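PDB 3NPP: pfam DUF1093 family protein from Bacillus subtilis, which is of unknown function but is probably made with a signal sequence, the present chain covering the DUF1093 region, a small two-sheet beta fold. Local coordinates for residues Val44-Gly49 and Ala56-Lys61. Residues are numbered along the deposited sequence; the frame is centred on the assembly and turned at random.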
loop_
_atom_site.group_PDB
_atom_site.type_symbol
_atom_site.label_atom_id
_atom_site.label_comp_id
_atom_site.label_asym_id
_atom_site.label_seq_id
_atom_site.Cartn_x
_atom_site.Cartn_y
_atom_site.Cartn_z
ATOM N N VAL A 44 12.849 -0.565 9.270
ATOM C CA VAL A 44 11.814 -1.439 8.755
ATOM C C VAL A 44 11.449 -2.495 9.815
ATOM O O VAL A 44 12.327 -3.091 10.418
ATOM C CB VAL A 44 12.247 -2.066 7.396
ATOM C CG1 VAL A 44 13.563 -2.852 7.508
ATOM C CG2 VAL A 44 11.124 -2.907 6.814
ATOM N N THR A 45 10.155 -2.652 10.056
ATOM C CA THR A 45 9.581 -3.721 10.836
ATOM C C THR A 45 8.880 -4.669 9.877
ATOM O O THR A 45 8.063 -4.237 9.098
ATOM C CB THR A 45 8.577 -3.168 11.822
ATOM O OG1 THR A 45 9.281 -2.410 12.792
ATOM C CG2 THR A 45 7.777 -4.271 12.522
ATOM N N PHE A 46 9.216 -5.950 9.939
ATOM C CA PHE A 46 8.637 -6.939 9.090
ATOM C C PHE A 46 8.597 -8.283 9.809
ATOM O O PHE A 46 9.258 -8.466 10.858
ATOM C CB PHE A 46 9.418 -7.033 7.793
ATOM C CG PHE A 46 10.852 -7.509 7.966
ATOM C CD1 PHE A 46 11.856 -6.618 8.306
ATOM C CD2 PHE A 46 11.180 -8.847 7.784
ATOM C CE1 PHE A 46 13.141 -7.051 8.447
ATOM C CE2 PHE A 46 12.470 -9.291 7.946
ATOM C CZ PHE A 46 13.449 -8.415 8.263
ATOM N N PHE A 47 7.833 -9.216 9.248
ATOM C CA PHE A 47 7.621 -10.535 9.866
ATOM C C PHE A 47 7.963 -11.630 8.870
ATOM O O PHE A 47 7.684 -11.483 7.689
ATOM C CB PHE A 47 6.177 -10.701 10.326
ATOM C CG PHE A 47 5.777 -9.754 11.402
ATOM C CD1 PHE A 47 5.426 -8.444 11.093
ATOM C CD2 PHE A 47 5.722 -10.164 12.724
ATOM C CE1 PHE A 47 5.057 -7.548 12.088
ATOM C CE2 PHE A 47 5.345 -9.282 13.720
ATOM C CZ PHE A 47 5.008 -7.968 13.396
ATOM N N ALA A 48 8.572 -12.715 9.342
ATOM C CA ALA A 48 8.779 -13.906 8.524
ATOM C C ALA A 48 8.095 -15.076 9.202
ATOM O O ALA A 48 7.952 -15.095 10.422
ATOM C CB ALA A 48 10.288 -14.174 8.332
ATOM N N GLY A 49 7.683 -16.065 8.413
ATOM C CA GLY A 49 7.073 -17.296 8.921
ATOM C C GLY A 49 8.043 -18.318 9.480
ATOM O O GLY A 49 7.621 -19.434 9.812
ATOM N N ALA A 56 22.262 -13.092 7.563
ATOM C CA ALA A 56 21.675 -13.082 6.223
ATOM C C ALA A 56 21.322 -11.643 5.799
ATOM O O ALA A 56 21.068 -10.772 6.653
ATOM C CB ALA A 56 20.416 -13.972 6.188
ATOM N N TYR A 57 21.373 -11.385 4.485
ATOM C CA TYR A 57 20.922 -10.110 3.935
ATOM C C TYR A 57 19.527 -10.270 3.316
ATOM O O TYR A 57 19.247 -11.272 2.600
ATOM C CB TYR A 57 21.920 -9.574 2.924
ATOM C CG TYR A 57 23.285 -9.279 3.507
ATOM C CD1 TYR A 57 23.546 -8.074 4.154
ATOM C CD2 TYR A 57 24.302 -10.200 3.424
ATOM C CE1 TYR A 57 24.785 -7.798 4.696
ATOM C CE2 TYR A 57 25.578 -9.937 3.966
ATOM C CZ TYR A 57 25.808 -8.741 4.601
ATOM O OH TYR A 57 27.054 -8.482 5.146
ATOM N N LEU A 58 18.662 -9.299 3.585
ATOM C CA LEU A 58 17.265 -9.355 3.164
ATOM C C LEU A 58 16.915 -8.095 2.387
ATOM O O LEU A 58 17.454 -7.021 2.678
ATOM C CB LEU A 58 16.334 -9.482 4.384
ATOM C CG LEU A 58 15.555 -10.795 4.538
ATOM C CD1 LEU A 58 16.529 -11.992 4.819
ATOM C CD2 LEU A 58 14.503 -10.667 5.654
ATOM N N LYS A 59 16.044 -8.255 1.391
ATOM C CA LYS A 59 15.373 -7.163 0.710
ATOM C C LYS A 59 13.872 -7.183 1.154
ATOM O O LYS A 59 13.179 -8.174 0.947
ATOM C CB LYS A 59 15.499 -7.363 -0.810
ATOM C CG LYS A 59 14.792 -6.292 -1.677
ATOM C CD LYS A 59 14.920 -6.592 -3.201
ATOM C CE LYS A 59 14.080 -7.852 -3.649
ATOM N NZ LYS A 59 12.471 -8.103 -3.362
ATOM N N VAL A 60 13.393 -6.074 1.720
ATOM C CA VAL A 60 11.994 -5.935 2.142
ATOM C C VAL A 60 11.319 -4.922 1.218
ATOM O O VAL A 60 11.704 -3.752 1.197
ATOM C CB VAL A 60 11.900 -5.478 3.609
ATOM C CG1 VAL A 60 10.501 -5.464 4.089
ATOM C CG2 VAL A 60 12.731 -6.407 4.510
ATOM N N LYS A 61 10.297 -5.369 0.479
ATOM C CA LYS A 61 9.639 -4.544 -0.530
ATOM C C LYS A 61 8.444 -3.861 0.111
ATOM O O LYS A 61 7.656 -4.514 0.831
ATOM C CB LYS A 61 9.200 -5.401 -1.692
ATOM C CG LYS A 61 8.535 -4.641 -2.832
ATOM C CD LYS A 61 8.185 -5.527 -3.987
ATOM C CE LYS A 61 6.985 -6.424 -3.721
ATOM N NZ LYS A 61 6.799 -7.428 -4.813
#
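Phe46 and Val60 meet at the centre of a buried, wholly apolar contact between two beta sheets packed face to face, and the pair illustrates how nearly orthogonal strands share a core. Strand 41-48 belongs to one three-stranded antiparallel sheet and strand 57-63 to the other; their short segments run at 100° to each other, with axes 9.2 Å apart at closest approach. At so steep an angle few residues of each strand can meet, and here four side chains carry the contact. The two methyls of Val60 are used differently. CG2 sits over one face of the Phe46 ring in a CH-pi contact, 4.0 Å from the ring centroid and 13° off the normal, displaced toward the CD1-CE1 rim. CG1, anti to the backbone N, instead reaches Val44, whose CG2 lies 3.8 Å from Val60 CG1, and also borders Phe46 CB. A chi1 of 64° sets CG of Phe46 between the backbone N and the carbonyl carbon, and from there the ring extends so that CE2 and CZ lie near Leu58. There Leu58 CD2 approaches obliquely, 3.4 Å from Phe46 CE2, a tight apolar contact that probably restricts the ring on that side. Around this cluster, Val67 of strand 66-73 touches both Val44 and Val60, Val14 of strand 9-15 touches Val44 and Leu58, and Leu52 in the connecting loop packs on Phe46 and Leu58. Beyond it, strand 41-48 is hydrogen-bonded to strand 27-35, and at Val44 it pairs in parallel with a strand of the second subunit, continuing the sheet across the dimer interface.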